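Local coordinates for protein SnoN,Epimerase SnoN (Streptomyces nogalater, PDB 5EP9) that acts in nogalamycin biosynthesis as a non-heme iron epimerase that depends on 2-oxoglutarate, at residues 117-122 with 244-249; 177-182 with 221-226. One frame throughout, in Å; residues are numbered along the deposited sequence.

Contact 1 of 2, residues 117-122 with 244-249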
ATOM      1  N   PRO A 117      -0.365  -4.999  16.971  1.00 37.86           N
ATOM      2  CA  PRO A 117      -0.931  -3.675  16.804  1.00 36.95           C
ATOM      3  C   PRO A 117      -0.134  -2.880  15.799  1.00 36.08           C
ATOM      4  O   PRO A 117       1.081  -3.063  15.677  1.00 36.19           O
ATOM      5  CB  PRO A 117      -0.798  -3.035  18.187  1.00 38.76           C
ATOM      6  CG  PRO A 117      -0.663  -4.182  19.139  1.00 40.50           C
ATOM      7  CD  PRO A 117      -0.040  -5.306  18.388  1.00 39.38           C
ATOM      8  N   LEU A 118      -0.858  -2.044  15.068  1.00 34.78           N
ATOM      9  CA  LEU A 118      -0.331  -1.302  13.997  1.00 33.20           C
ATOM     10  C   LEU A 118      -0.648   0.175  14.111  1.00 33.76           C
ATOM     11  O   LEU A 118      -1.563   0.576  14.784  1.00 35.09           O
ATOM     12  CB  LEU A 118      -0.876  -1.807  12.668  1.00 31.97           C
ATOM     13  CG  LEU A 118      -0.592  -3.275  12.247  1.00 31.47           C
ATOM     14  CD1 LEU A 118      -1.441  -3.575  11.029  1.00 30.06           C
ATOM     15  CD2 LEU A 118       0.880  -3.554  11.959  1.00 31.98           C
ATOM     16  N   ARG A 119       0.122   0.936  13.353  1.00 33.62           N
ATOM     17  CA  ARG A 119      -0.079   2.347  13.085  1.00 33.66           C
ATOM     18  C   ARG A 119      -0.134   2.608  11.598  1.00 32.69           C
ATOM     19  O   ARG A 119       0.413   1.856  10.784  1.00 30.62           O
ATOM     20  CB  ARG A 119       1.070   3.186  13.640  1.00 34.98           C
ATOM     21  CG  ARG A 119       1.132   3.277  15.130  1.00 36.60           C
ATOM     22  CD  ARG A 119       2.464   3.837  15.625  1.00 37.65           C
ATOM     23  NE  ARG A 119       2.498   3.872  17.076  1.00 40.98           N
ATOM     24  CZ  ARG A 119       1.783   4.739  17.830  1.00 42.73           C
ATOM     25  NH1 ARG A 119       1.078   5.728  17.303  1.00 41.88           N
ATOM     26  NH2 ARG A 119       1.814   4.640  19.120  1.00 45.35           N
ATOM     27  N   LEU A 120      -0.826   3.680  11.246  1.00 32.09           N
ATOM     28  CA  LEU A 120      -0.838   4.149   9.864  1.00 32.05           C
ATOM     29  C   LEU A 120       0.445   4.925   9.644  1.00 31.94           C
ATOM     30  O   LEU A 120       0.790   5.772  10.428  1.00 30.46           O
ATOM     31  CB  LEU A 120      -2.023   5.053   9.596  1.00 33.85           C
ATOM     32  CG  LEU A 120      -2.040   5.845   8.287  1.00 35.07           C
ATOM     33  CD1 LEU A 120      -2.216   4.923   7.097  1.00 32.05           C
ATOM     34  CD2 LEU A 120      -3.170   6.889   8.278  1.00 35.40           C
ATOM     35  N   PHE A 121       1.094   4.651   8.483  1.00 30.64           N
ATOM     36  CA  PHE A 121       2.282   5.399   8.038  1.00 30.78           C
ATOM     37  C   PHE A 121       1.941   6.402   6.985  1.00 30.89           C
ATOM     38  O   PHE A 121       2.307   7.580   7.048  1.00 33.37           O
ATOM     39  CB  PHE A 121       3.399   4.450   7.502  1.00 29.91           C
ATOM     40  CG  PHE A 121       4.587   5.191   6.947  1.00 30.13           C
ATOM     41  CD1 PHE A 121       5.364   5.986   7.762  1.00 31.80           C
ATOM     42  CD2 PHE A 121       4.959   5.042   5.628  1.00 30.10           C
ATOM     43  CE1 PHE A 121       6.455   6.642   7.270  1.00 32.38           C
ATOM     44  CE2 PHE A 121       6.059   5.704   5.107  1.00 30.30           C
ATOM     45  CZ  PHE A 121       6.790   6.516   5.931  1.00 31.59           C
ATOM     46  N   LYS A 122       1.239   5.929   5.995  1.00 32.12           N
ATOM     47  CA  LYS A 122       0.682   6.849   4.950  1.00 34.86           C
ATOM     48  C   LYS A 122      -0.388   6.207   4.078  1.00 33.13           C
ATOM     49  O   LYS A 122      -0.481   4.951   3.978  1.00 32.37           O
ATOM     50  CB  LYS A 122       1.786   7.347   4.028  1.00 37.72           C
ATOM     51  CG  LYS A 122       2.305   6.210   3.187  1.00 40.35           C
ATOM     52  CD  LYS A 122       3.412   6.656   2.266  1.00 43.09           C
ATOM     53  CE  LYS A 122       3.788   5.398   1.572  1.00 44.83           C
ATOM     54  NZ  LYS A 122       4.758   5.720   0.545  1.00 48.15           N
ATOM     55  N   MET A 244       2.299  -0.100   9.752  1.00 28.70           N
ATOM     56  CA  MET A 244       3.552  -0.438  10.394  1.00 30.27           C
ATOM     57  C   MET A 244       3.263  -0.846  11.800  1.00 32.78           C
ATOM     58  O   MET A 244       2.314  -0.415  12.410  1.00 32.91           O
ATOM     59  CB  MET A 244       4.547   0.726  10.380  1.00 30.51           C
ATOM     60  CG  MET A 244       4.082   1.968  11.144  1.00 31.44           C
ATOM     61  SD  MET A 244       5.197   3.359  10.718  1.00 33.05           S
ATOM     62  CE  MET A 244       4.310   4.620  11.642  1.00 34.49           C
ATOM     63  N   ASP A 245       4.175  -1.632  12.333  1.00 34.83           N
ATOM     64  CA  ASP A 245       4.163  -2.004  13.751  1.00 37.88           C
ATOM     65  C   ASP A 245       4.024  -0.784  14.633  1.00 37.85           C
ATOM     66  O   ASP A 245       4.681   0.234  14.392  1.00 38.08           O
ATOM     67  CB  ASP A 245       5.482  -2.624  14.102  1.00 39.77           C
ATOM     68  CG  ASP A 245       5.421  -3.433  15.386  1.00 44.72           C
ATOM     69  OD1 ASP A 245       5.303  -2.926  16.501  1.00 44.46           O
ATOM     70  OD2 ASP A 245       5.601  -4.674  15.264  1.00 51.04           O
ATOM     71  N   ALA A 246       3.198  -0.897  15.652  1.00 37.09           N
ATOM     72  CA  ALA A 246       3.009   0.206  16.571  1.00 39.76           C
ATOM     73  C   ALA A 246       4.297   0.639  17.318  1.00 41.09           C
ATOM     74  O   ALA A 246       4.357   1.732  17.809  1.00 42.54           O
ATOM     75  CB  ALA A 246       1.922  -0.127  17.573  1.00 40.50           C
ATOM     76  N   THR A 247       5.289  -0.224  17.382  1.00 40.41           N
ATOM     77  CA  THR A 247       6.601   0.155  17.936  1.00 42.93           C
ATOM     78  C   THR A 247       7.606   0.723  16.917  1.00 41.79           C
ATOM     79  O   THR A 247       8.757   0.854  17.196  1.00 42.39           O
ATOM     80  CB  THR A 247       7.298  -1.065  18.577  1.00 43.53           C
ATOM     81  OG1 THR A 247       7.573  -2.055  17.574  1.00 42.85           O
ATOM     82  CG2 THR A 247       6.437  -1.673  19.721  1.00 44.45           C
ATOM     83  N   ALA A 248       7.162   0.992  15.717  1.00 40.17           N
ATOM     84  CA  ALA A 248       8.025   1.574  14.724  1.00 39.08           C
ATOM     85  C   ALA A 248       8.731   2.847  15.177  1.00 39.91           C
ATOM     86  O   ALA A 248       8.120   3.736  15.713  1.00 41.99           O
ATOM     87  CB  ALA A 248       7.254   1.875  13.469  1.00 37.88           C
ATOM     88  N   ALA A 249      10.011   2.884  14.855  1.00 38.96           N
ATOM     89  CA  ALA A 249      10.846   4.038  15.014  1.00 41.13           C
ATOM     90  C   ALA A 249      11.480   4.504  13.734  1.00 40.30           C
ATOM     91  O   ALA A 249      11.757   3.721  12.853  1.00 39.07           O
ATOM     92  CB  ALA A 249      11.948   3.831  16.126  1.00 42.33           C
TER
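Arg119 and Met244 face each other as a hydrogen-bonded antiparallel pair. Arg119 N gives a short, nearly straight bond to Met244 O (2.7 Å, 171°), and Met244 N returns one to Arg119 O at 2.9 Å. Leu118, opposite Asp245, sits in the adjacent non-hydrogen-bonded pair, with its CD2 methyl 3.5 Å from Met244 O. Past it, Pro117 O accepts Ala246 N at 3.0 Å from above the carbonyl plane, so the bonding runs on just beyond the paired strands.

Two side chains extend the grip. The Arg119 chain reaches out extended from CG to NE and passes alongside the CA of Ala246. Its NE then meets Ala246 O at 2.9 Å, on a lone pair and almost exactly in the guanidinium plane. Met244 has CG set between the backbone N and the carbonyl carbon (chi1 62°), a rotation that carries the extended thioether across the side chain of Phe121 at about a right angle. Met244 SD comes within 3.8 Å of Phe121 CB and makes an oblique Met-aromatic contact with the ring, while CE lies near Arg119 CB.

Ala246 is itself part of a type I turn from Asp245 to Ala248, which presents the carbonyl that Arg119 uses. Asp245 OD1 braces that turn as an Asx turn, accepting Thr247 N at 2.8 Å and also the Thr247 hydroxyl.

The pairing joins residues 14-202 of the fused construct to residues 203-305, both SnoN. Strands 118-128 and 236-245 are neighbours in the seven-stranded sheet, with a classic beta bulge where Phe121 and Lys122 face Val242. At this end, Leu118 and Leu120 also bond through their backbones to Leu283 and Pro281, and Glu111 of helix 104-114 accepts Leu118 N.

Contact 2 of 2, residues 177-182 with 221-226. With FE (Fe (III) ion), chain F; AKG (2-oxoglutaric acid), chain E; ACT (acetate ion), chain G.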
ATOM      1  N   PRO A 177       4.472 -15.346  -4.996  1.00 28.41           N
ATOM      2  CA  PRO A 177       4.119 -15.866  -3.688  1.00 28.18           C
ATOM      3  C   PRO A 177       5.334 -16.454  -3.038  1.00 28.53           C
ATOM      4  O   PRO A 177       6.161 -17.108  -3.735  1.00 28.54           O
ATOM      5  CB  PRO A 177       3.036 -16.946  -3.949  1.00 29.07           C
ATOM      6  CG  PRO A 177       2.907 -17.019  -5.400  1.00 30.01           C
ATOM      7  CD  PRO A 177       3.517 -15.801  -6.030  1.00 28.43           C
ATOM      8  N   GLY A 178       5.441 -16.287  -1.717  1.00 26.04           N
ATOM      9  CA  GLY A 178       6.629 -16.804  -0.997  1.00 26.10           C
ATOM     10  C   GLY A 178       7.857 -15.920  -1.093  1.00 26.38           C
ATOM     11  O   GLY A 178       8.846 -16.179  -0.418  1.00 28.79           O
ATOM     12  N   SER A 179       7.847 -14.896  -1.933  1.00 25.83           N
ATOM     13  CA  SER A 179       9.061 -14.094  -2.160  1.00 27.26           C
ATOM     14  C   SER A 179       9.444 -13.257  -0.926  1.00 27.86           C
ATOM     15  O   SER A 179      10.574 -12.868  -0.726  1.00 29.75           O
ATOM     16  CB  SER A 179       8.877 -13.170  -3.361  1.00 27.53           C
ATOM     17  OG  SER A 179       7.724 -12.301  -3.159  1.00 27.24           O
ATOM     18  N   HIS A 180       8.479 -13.046  -0.068  1.00 27.51           N
ATOM     19  CA  HIS A 180       8.697 -12.376   1.230  1.00 28.81           C
ATOM     20  C   HIS A 180       9.527 -13.162   2.218  1.00 31.39           C
ATOM     21  O   HIS A 180       9.961 -12.621   3.204  1.00 30.94           O
ATOM     22  CB  HIS A 180       7.363 -11.962   1.919  1.00 28.70           C
ATOM     23  CG  HIS A 180       6.499 -13.101   2.355  1.00 28.47           C
ATOM     24  ND1 HIS A 180       6.155 -14.159   1.532  1.00 30.29           N
ATOM     25  CD2 HIS A 180       5.945 -13.362   3.554  1.00 29.08           C
ATOM     26  CE1 HIS A 180       5.432 -15.028   2.223  1.00 30.25           C
ATOM     27  NE2 HIS A 180       5.275 -14.548   3.448  1.00 30.02           N
ATOM     28  N   LEU A 181       9.674 -14.470   1.968  1.00 33.61           N
ATOM     29  CA  LEU A 181      10.476 -15.354   2.821  1.00 34.56           C
ATOM     30  C   LEU A 181      11.879 -15.559   2.334  1.00 35.59           C
ATOM     31  O   LEU A 181      12.613 -16.291   2.924  1.00 35.89           O
ATOM     32  CB  LEU A 181       9.802 -16.733   2.894  1.00 35.75           C
ATOM     33  CG  LEU A 181       8.341 -16.669   3.299  1.00 33.57           C
ATOM     34  CD1 LEU A 181       7.762 -18.086   3.155  1.00 35.76           C
ATOM     35  CD2 LEU A 181       8.234 -16.163   4.757  1.00 33.91           C
ATOM     36  N   LEU A 182      12.241 -14.922   1.244  1.00 37.68           N
ATOM     37  CA  LEU A 182      13.554 -15.050   0.657  1.00 38.82           C
ATOM     38  C   LEU A 182      14.508 -14.172   1.467  1.00 42.60           C
ATOM     39  O   LEU A 182      14.075 -13.212   2.074  1.00 41.42           O
ATOM     40  CB  LEU A 182      13.555 -14.600  -0.769  1.00 39.06           C
ATOM     41  CG  LEU A 182      12.733 -15.449  -1.744  1.00 39.73           C
ATOM     42  CD1 LEU A 182      12.642 -14.762  -3.073  1.00 40.24           C
ATOM     43  CD2 LEU A 182      13.296 -16.880  -1.964  1.00 41.85           C
ATOM     44  N   ALA A 221       5.708  -6.274   3.028  1.00 27.44           N
ATOM     45  CA  ALA A 221       6.747  -5.341   2.579  1.00 28.38           C
ATOM     46  C   ALA A 221       7.940  -6.008   1.871  1.00 30.05           C
ATOM     47  O   ALA A 221       8.721  -5.312   1.229  1.00 29.40           O
ATOM     48  CB  ALA A 221       7.274  -4.574   3.799  1.00 28.96           C
ATOM     49  N   ARG A 222       8.094  -7.297   2.079  1.00 30.32           N
ATOM     50  CA  ARG A 222       9.121  -8.096   1.377  0.50 32.04           C
ATOM     51  C   ARG A 222       8.588  -8.871   0.144  1.00 32.33           C
ATOM     52  O   ARG A 222       9.362  -9.481  -0.588  1.00 30.20           O
ATOM     53  CB  ARG A 222       9.899  -9.018   2.335  0.50 34.05           C
ATOM     54  CG  ARG A 222      10.806  -8.255   3.345  0.50 35.79           C
ATOM     55  CD  ARG A 222      11.877  -9.023   4.114  0.50 39.36           C
ATOM     56  NE  ARG A 222      12.816  -9.760   3.277  0.50 40.68           N
ATOM     57  CZ  ARG A 222      14.025  -9.355   2.984  0.50 42.91           C
ATOM     58  NH1 ARG A 222      14.508  -8.207   3.462  0.50 41.71           N
ATOM     59  NH2 ARG A 222      14.762 -10.133   2.206  0.50 43.95           N
ATOM     60  N   THR A 223       7.267  -8.794  -0.115  1.00 30.33           N
ATOM     61  CA  THR A 223       6.712  -9.510  -1.269  1.00 28.50           C
ATOM     62  C   THR A 223       7.003  -8.769  -2.562  1.00 29.39           C
ATOM     63  O   THR A 223       6.716  -7.587  -2.665  1.00 28.01           O
ATOM     64  CB  THR A 223       5.245  -9.683  -1.114  1.00 27.34           C
ATOM     65  OG1 THR A 223       5.002 -10.448   0.074  1.00 26.40           O
ATOM     66  CG2 THR A 223       4.623 -10.386  -2.320  1.00 26.04           C
ATOM     67  N   VAL A 224       7.562  -9.463  -3.545  1.00 29.12           N
ATOM     68  CA  VAL A 224       7.804  -8.872  -4.836  1.00 28.23           C
ATOM     69  C   VAL A 224       6.470  -8.745  -5.571  1.00 27.41           C
ATOM     70  O   VAL A 224       5.676  -9.672  -5.595  1.00 27.06           O
ATOM     71  CB  VAL A 224       8.784  -9.735  -5.691  1.00 29.50           C
ATOM     72  CG1 VAL A 224       8.919  -9.160  -7.086  1.00 30.29           C
ATOM     73  CG2 VAL A 224      10.142  -9.787  -5.041  1.00 29.79           C
ATOM     74  N   HIS A 225       6.238  -7.565  -6.122  1.00 26.67           N
ATOM     75  CA  HIS A 225       5.022  -7.245  -6.796  1.00 25.67           C
ATOM     76  C   HIS A 225       5.276  -6.243  -7.886  1.00 25.31           C
ATOM     77  O   HIS A 225       6.255  -5.527  -7.929  1.00 26.03           O
ATOM     78  CB  HIS A 225       3.922  -6.736  -5.868  1.00 27.72           C
ATOM     79  CG  HIS A 225       4.302  -5.515  -5.062  1.00 27.66           C
ATOM     80  ND1 HIS A 225       5.208  -5.594  -4.051  1.00 29.00           N
ATOM     81  CD2 HIS A 225       3.973  -4.215  -5.173  1.00 28.31           C
ATOM     82  CE1 HIS A 225       5.434  -4.377  -3.579  1.00 30.44           C
ATOM     83  NE2 HIS A 225       4.642  -3.534  -4.191  1.00 29.98           N
ATOM     84  N   SER A 226       4.369  -6.275  -8.842  1.00 26.38           N
ATOM     85  CA  SER A 226       4.394  -5.383  -9.986  1.00 26.78           C
ATOM     86  C   SER A 226       2.969  -5.084 -10.416  1.00 26.93           C
ATOM     87  O   SER A 226       2.021  -5.602  -9.842  1.00 29.43           O
ATOM     88  CB  SER A 226       5.138  -6.088 -11.158  1.00 26.57           C
ATOM     89  OG  SER A 226       4.378  -7.134 -11.662  1.00 25.10           O
TER
HETATM   90 FE    FE F 302       4.991  -1.447  -4.029  1.00 26.24          FE
HETATM   91  C1  AKG E 301       2.372  -0.842  -3.699  1.00 33.71           C
HETATM   92  O1  AKG E 301       3.278  -1.159  -2.885  1.00 31.00           O
HETATM   93  O2  AKG E 301       1.188  -0.638  -3.336  1.00 32.30           O
HETATM   94  C2  AKG E 301       2.682  -0.756  -5.146  1.00 36.04           C
HETATM   95  O5  AKG E 301       3.848  -0.977  -5.528  1.00 33.13           O
HETATM   96  C3  AKG E 301       1.526  -0.371  -6.099  1.00 34.63           C
HETATM   97  C4  AKG E 301       1.819  -0.472  -7.593  1.00 35.26           C
HETATM   98  C5  AKG E 301       0.696  -0.064  -8.518  1.00 34.00           C
HETATM   99  O3  AKG E 301      -0.411   0.239  -8.037  1.00 35.19           O
HETATM  100  O4  AKG E 301       0.907   0.010  -9.767  1.00 29.84           O
HETATM  101  C   ACT G 303       5.955 -10.012 -11.885  1.00 39.48           C
HETATM  102  O   ACT G 303       5.781  -9.023 -12.598  1.00 40.08           O
HETATM  103  OXT ACT G 303       5.926 -11.161 -12.390  1.00 50.73           O
HETATM  104  CH3 ACT G 303       6.162  -9.799 -10.419  1.00 40.18           C
HETATM  105  O   HOH W   1       5.239   0.622  -3.971  1.00 24.27           O
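Ser179 points its side chain at the bend that leads into His225. With OG between the backbone N and the carbonyl carbon (chi1 58°), the hydroxyl accepts Val224 N at 2.9 Å and still bonds to Val176 O, so it bridges two backbones. With an alanine here, the Val224 amide is likely to lose this acceptor and Val176 O its hydroxyl partner, leaving the approach to His225 less firmly fixed.

His180 and Thr223 lie side by side, pointing the same way, with His180 CB 3.4 Å from Thr223 OG1. Their polar ends are satisfied by backbone carbonyls: His180 NE2 by Arg41 O and Thr223 OG1 by Gly44 O. Arg222 packs its CB against the backbone of His180. In one of two modelled conformers its bent chain brings NH2 to Leu182 O at 3.2 Å, a tilted bond, while NH1 forms a salt bridge with Asp184.

Thr223 O accepts His225 ND1 at 2.9 Å, lying almost in the imidazole plane, which fixes the rotation of the ring and aims NE2 at the iron, 2.1 Å away. His142 and Asp144 complete the protein ligands, 2-oxoglutarate chelates through O1 and O5, and a water takes the remaining site.

This is the facial triad of two histidines and one carboxylate found in non-heme iron enzymes. Ser179 lies in residues 14-202 of the fused construct and His225 in residues 203-305. The peptide between Thr223 and Val224 is held at both ends, by Ser179 OG at its N-H and by His225 ND1 at its oxygen, consistent with a second shell that steadies a metal ligand and may polarise that peptide.

How the contacts relate
Along the chain the order is 117-122, 177-182, 221-226, 244-249, so the 117-122 and 244-249 pairing brackets both segments of contact 2. The centres are 20 Å apart and the nearest atoms about 9 Å, without touching. Contact 1 lies in the seven-stranded sheet, while contact 2 runs from a loop into strand 225-227 of the four-stranded one; together these sheets supply the double-stranded beta-helix core of the cupin clan. Strands 225-227 and 236-245 follow each other and tie the two places together: the first carries the iron ligand His225, the second Arg236 and Ser240, which bind 2-oxoglutarate, before it ends in contact 1. Contact 2 therefore adjoins the active site, whereas contact 1 is strand pairing farther from the iron.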